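Local coordinates for oxalate biosynthetic component 1 (Burkholderia thailandensis, PDB 5IKY), which produces oxalate in quorum sensing-dependent oxalogenesis, as a bifunctional enzyme that combines serine hydrolase and lyase activities, at residues P434-L439 and C446-L451; P347-E350 and T355-E358. One frame throughout, in Å; residues are numbered along the deposited sequence.

Contact 1: P434-L439 and C446-L451; sequences PTVEKL and CKISLL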
loop_
_atom_site.group_PDB
_atom_site.type_symbol
_atom_site.label_atom_id
_atom_site.label_comp_id
_atom_site.label_asym_id
_atom_site.label_seq_id
_atom_site.Cartn_x
_atom_site.Cartn_y
_atom_site.Cartn_z
ATOM N N PRO A 434 -27.478 24.689 5.110
ATOM C CA PRO A 434 -28.455 24.883 4.028
ATOM C C PRO A 434 -27.938 24.393 2.679
ATOM O O PRO A 434 -28.711 23.842 1.894
ATOM C CB PRO A 434 -28.664 26.400 4.005
ATOM C CG PRO A 434 -28.301 26.849 5.375
ATOM C CD PRO A 434 -27.163 25.966 5.780
ATOM N N THR A 435 -26.649 24.591 2.420
ATOM C CA THR A 435 -26.041 24.131 1.176
ATOM C C THR A 435 -26.035 22.605 1.096
ATOM O O THR A 435 -26.405 22.028 0.071
ATOM C CB THR A 435 -24.604 24.661 1.024
ATOM O OG1 THR A 435 -24.639 26.081 0.832
ATOM C CG2 THR A 435 -23.910 24.006 -0.170
ATOM N N VAL A 436 -25.619 21.957 2.181
ATOM C CA VAL A 436 -25.609 20.501 2.243
ATOM C C VAL A 436 -27.009 19.937 2.018
ATOM O O VAL A 436 -27.211 19.077 1.160
ATOM C CB VAL A 436 -25.077 19.990 3.594
ATOM C CG1 VAL A 436 -25.190 18.477 3.667
ATOM C CG2 VAL A 436 -23.637 20.437 3.805
ATOM N N GLU A 437 -27.974 20.436 2.783
ATOM C CA GLU A 437 -29.353 19.975 2.672
ATOM C C GLU A 437 -29.926 20.212 1.277
ATOM O O GLU A 437 -30.670 19.383 0.756
ATOM C CB GLU A 437 -30.226 20.663 3.721
ATOM C CG GLU A 437 -29.939 20.217 5.147
ATOM C CD GLU A 437 -30.794 20.940 6.168
ATOM O OE1 GLU A 437 -31.351 22.007 5.830
ATOM O OE2 GLU A 437 -30.913 20.439 7.306
ATOM N N LYS A 438 -29.568 21.338 0.671
ATOM C CA LYS A 438 -30.042 21.663 -0.668
ATOM C C LYS A 438 -29.548 20.642 -1.692
ATOM O O LYS A 438 -30.296 20.229 -2.578
ATOM C CB LYS A 438 -29.597 23.071 -1.063
ATOM C CG LYS A 438 -30.306 23.634 -2.283
ATOM C CD LYS A 438 -29.827 25.044 -2.589
ATOM C CE LYS A 438 -30.968 25.940 -3.033
ATOM N NZ LYS A 438 -30.462 27.251 -3.527
ATOM N N LEU A 439 -28.291 20.231 -1.557
ATOM C CA LEU A 439 -27.694 19.263 -2.474
ATOM C C LEU A 439 -28.301 17.867 -2.314
ATOM O O LEU A 439 -28.556 17.182 -3.301
ATOM C CB LEU A 439 -26.178 19.203 -2.270
ATOM C CG LEU A 439 -25.392 20.440 -2.714
ATOM C CD1 LEU A 439 -23.936 20.331 -2.293
ATOM C CD2 LEU A 439 -25.501 20.633 -4.218
ATOM N N CYS A 446 -25.937 10.995 -3.865
ATOM C CA CYS A 446 -24.775 11.869 -3.941
ATOM C C CYS A 446 -23.844 11.733 -2.740
ATOM O O CYS A 446 -24.272 11.381 -1.642
ATOM C CB CYS A 446 -25.215 13.329 -4.079
ATOM S SG CYS A 446 -25.835 14.066 -2.552
ATOM N N LYS A 447 -22.566 12.020 -2.968
ATOM C CA LYS A 447 -21.566 12.061 -1.905
ATOM C C LYS A 447 -21.065 13.486 -1.733
ATOM O O LYS A 447 -20.812 14.182 -2.715
ATOM C CB LYS A 447 -20.395 11.130 -2.217
ATOM C CG LYS A 447 -20.777 9.670 -2.374
ATOM C CD LYS A 447 -21.206 9.077 -1.049
ATOM C CE LYS A 447 -21.573 7.614 -1.199
ATOM N NZ LYS A 447 -21.918 6.999 0.112
ATOM N N ILE A 448 -20.925 13.922 -0.484
ATOM C CA ILE A 448 -20.456 15.273 -0.200
ATOM C C ILE A 448 -19.227 15.259 0.699
ATOM O O ILE A 448 -19.248 14.671 1.782
ATOM C CB ILE A 448 -21.550 16.121 0.467
ATOM C CG1 ILE A 448 -22.789 16.197 -0.428
ATOM C CG2 ILE A 448 -21.029 17.517 0.775
ATOM C CD1 ILE A 448 -23.968 16.880 0.229
ATOM N N SER A 449 -18.158 15.907 0.246
ATOM C CA SER A 449 -16.936 16.007 1.034
ATOM C C SER A 449 -16.636 17.453 1.421
ATOM O O SER A 449 -17.179 18.393 0.838
ATOM C CB SER A 449 -15.750 15.412 0.271
ATOM O OG SER A 449 -15.949 14.031 0.024
ATOM N N LEU A 450 -15.760 17.620 2.407
ATOM C CA LEU A 450 -15.422 18.939 2.924
ATOM C C LEU A 450 -13.922 19.209 2.893
ATOM O O LEU A 450 -13.117 18.333 3.211
ATOM C CB LEU A 450 -15.935 19.087 4.357
ATOM C CG LEU A 450 -15.543 20.350 5.124
ATOM C CD1 LEU A 450 -16.231 21.563 4.526
ATOM C CD2 LEU A 450 -15.873 20.212 6.601
ATOM N N LEU A 451 -13.550 20.425 2.506
ATOM C CA LEU A 451 -12.177 20.881 2.666
ATOM C C LEU A 451 -12.175 22.212 3.410
ATOM O O LEU A 451 -13.128 22.985 3.323
ATOM C CB LEU A 451 -11.471 21.005 1.309
ATOM C CG LEU A 451 -11.754 22.187 0.375
ATOM C CD1 LEU A 451 -10.853 23.379 0.685
ATOM C CD2 LEU A 451 -11.573 21.755 -1.067
#
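I448 reaches from strand 446-451 to the face of helix 418-442 turned to the barrel, and V436 and L439 receive it there. Its CB points at the helix but is too far from it for contact. CG2, anti to the backbone N, stays back from V436 and L439. CG1, anti to the carbonyl carbon (chi1 -58°), leads on as a spacer, and an extended second torsion lets the CD1 methyl at the end do the touching. That methyl lies 4.0 Å from V436 CG1 and 4.1 Å from L439 CB, so it rests against two residues three positions apart, about one helical turn. It also comes within 4.0 Å of the backbone O of V436, a van der Waals approach. V436 has the torsion that suits this: CG1 is anti to its backbone N (chi1 175°), which brings that branch to I448. L439 meets the isoleucine chiefly with CB, and its CD1 methyl lies only slightly farther off, 4.3 Å from I448 CD1. Two residues earlier in the strand, the C446 sulfur is a looser neighbour, with SG 4.2 Å from L439 O. V436, L439 and I448 are buried, while C446 is partly exposed.

Helix and strand run nearly antiparallel, at 162° between their directions, with axes 10.1 Å apart. This is the returning half of a parallel beta-alpha-beta crossover: the chain leaves strand 375-380, comes back along helix 418-442 and enters 446-451 as the next strand of the TIM barrel. The helix straddles both strands, since V436 also packs on L379 and L439 on F377. On the strand's other edge, the backbone N of I448 bonds to the D470 carboxylate, and L450 continues the outward-facing packing against L460 and V463 of helix 460-466.

Contact 2: P347-E350 and T355-E358; sequences PEIE and TIVE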
loop_
_atom_site.group_PDB
_atom_site.type_symbol
_atom_site.label_atom_id
_atom_site.label_comp_id
_atom_site.label_asym_id
_atom_site.label_seq_id
_atom_site.Cartn_x
_atom_site.Cartn_y
_atom_site.Cartn_z
ATOM N N PRO A 347 -17.581 13.449 -13.032
ATOM C CA PRO A 347 -17.218 14.781 -12.535
ATOM C C PRO A 347 -17.275 14.865 -11.014
ATOM O O PRO A 347 -18.078 14.173 -10.392
ATOM C CB PRO A 347 -18.275 15.691 -13.166
ATOM C CG PRO A 347 -19.445 14.803 -13.397
ATOM C CD PRO A 347 -18.873 13.451 -13.738
ATOM N N GLU A 348 -16.415 15.689 -10.426
ATOM C CA GLU A 348 -16.580 16.073 -9.031
ATOM C C GLU A 348 -16.901 17.550 -8.981
ATOM O O GLU A 348 -16.100 18.385 -9.405
ATOM C CB GLU A 348 -15.335 15.787 -8.200
ATOM C CG GLU A 348 -15.541 16.016 -6.710
ATOM C CD GLU A 348 -14.240 16.025 -5.931
ATOM O OE1 GLU A 348 -13.236 16.560 -6.449
ATOM O OE2 GLU A 348 -14.223 15.486 -4.803
ATOM N N ILE A 349 -18.079 17.872 -8.468
ATOM C CA ILE A 349 -18.512 19.256 -8.429
ATOM C C ILE A 349 -17.758 20.015 -7.354
ATOM O O ILE A 349 -17.952 19.778 -6.162
ATOM C CB ILE A 349 -20.019 19.372 -8.169
ATOM C CG1 ILE A 349 -20.779 18.274 -8.923
ATOM C CG2 ILE A 349 -20.514 20.760 -8.546
ATOM C CD1 ILE A 349 -20.602 18.318 -10.417
ATOM N N GLU A 350 -16.885 20.920 -7.778
ATOM C CA GLU A 350 -16.196 21.788 -6.839
ATOM C C GLU A 350 -17.125 22.940 -6.483
ATOM O O GLU A 350 -17.329 23.855 -7.280
ATOM C CB GLU A 350 -14.881 22.296 -7.428
ATOM C CG GLU A 350 -13.992 21.190 -7.979
ATOM C CD GLU A 350 -12.529 21.379 -7.624
ATOM O OE1 GLU A 350 -11.847 22.176 -8.303
ATOM O OE2 GLU A 350 -12.059 20.722 -6.669
ATOM N N THR A 355 -23.640 30.350 -6.180
ATOM C CA THR A 355 -24.064 30.313 -7.575
ATOM C C THR A 355 -23.840 28.920 -8.166
ATOM O O THR A 355 -24.635 28.449 -8.979
ATOM C CB THR A 355 -23.323 31.369 -8.418
ATOM O OG1 THR A 355 -23.463 32.655 -7.802
ATOM C CG2 THR A 355 -23.891 31.425 -9.830
ATOM N N ILE A 356 -22.760 28.263 -7.743
ATOM C CA ILE A 356 -22.493 26.885 -8.148
ATOM C C ILE A 356 -23.603 25.959 -7.662
ATOM O O ILE A 356 -24.125 25.144 -8.424
ATOM C CB ILE A 356 -21.143 26.375 -7.604
ATOM C CG1 ILE A 356 -19.979 27.159 -8.211
ATOM C CG2 ILE A 356 -20.982 24.882 -7.884
ATOM C CD1 ILE A 356 -19.769 26.894 -9.675
ATOM N N VAL A 357 -23.955 26.091 -6.385
ATOM C CA VAL A 357 -25.037 25.315 -5.786
ATOM C C VAL A 357 -26.329 25.485 -6.572
ATOM O O VAL A 357 -26.978 24.515 -6.967
ATOM C CB VAL A 357 -25.296 25.736 -4.327
ATOM C CG1 VAL A 357 -26.402 24.888 -3.716
ATOM C CG2 VAL A 357 -24.022 25.646 -3.505
ATOM N N GLU A 358 -26.682 26.743 -6.800
ATOM C CA GLU A 358 -27.933 27.106 -7.444
ATOM C C GLU A 358 -27.974 26.651 -8.902
ATOM O O GLU A 358 -29.026 26.255 -9.410
ATOM C CB GLU A 358 -28.136 28.617 -7.321
ATOM C CG GLU A 358 -28.851 29.287 -8.464
ATOM C CD GLU A 358 -29.147 30.745 -8.168
ATOM O OE1 GLU A 358 -28.624 31.623 -8.886
ATOM O OE2 GLU A 358 -29.905 31.012 -7.212
#
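The flat group here is the backbone carbonyl of E350, and I356 brings a methyl to its oxygen from a direction tilted between the plane and the face. I356 CG2 stands 3.8 Å from E350 O, raised about 42° out of the plane through CA, C and O. It approaches obliquely, at a C=O···C angle near 117°. The same oxygen accepts a hydrogen bond from S314 OG, so its polar need is met by a neighbouring loop and the methyl merely packs on it. The other flat group, the carboxylate of E350, takes no part: its side chain leaves the backbone on the far side from the helix and comes within about 4 Å of the bound magnesium ion, whose site includes H227 and E477.

The second touch is made by I349. Its CG2 meets I356 CG2 tip to tip at 4.2 Å, the two CB-CG2 bonds aimed nearly at one another. I356 can serve both partners with one methyl because CG2 is anti to its own backbone N, which projects that branch from the helix toward the strand. Around this pair, F313, F377 and P315 pack on I349, and P315 also touches I356. Where the helix begins, the backbone N of I356 is bound by N353 OD1.

Strand 346-351 thus shows two characters. I349 turns outward to the helix layer, as expected of a TIM barrel strand, while E348 and E350 turn inward, E348 bonding to N277. The strand's polar groups do not hold the helix; across the contact the chemistry is dispersive and nondirectional, and it depends on shape fit.

Overall arrangement
Both contacts are buried packings of a helix on the same TIM barrel, with centres about 10 Å apart, but they follow its plan differently. Contact 1 uses the long helix that leads into its strand; contact 2 uses the short helix 354-360 that comes just after its strand. Contact 1 is wholly on the outward side, whereas contact 2 includes a residue, E350, whose side chain comes within about 4 Å of magnesium. Strand 375-380 lies between their two strands. The helices also meet directly: V357, whose CB points away from strand 346-351, packs on contact 1, with its CG1 3.6 Å from K438 CD and its CG2 3.7 Å from T435 CG2.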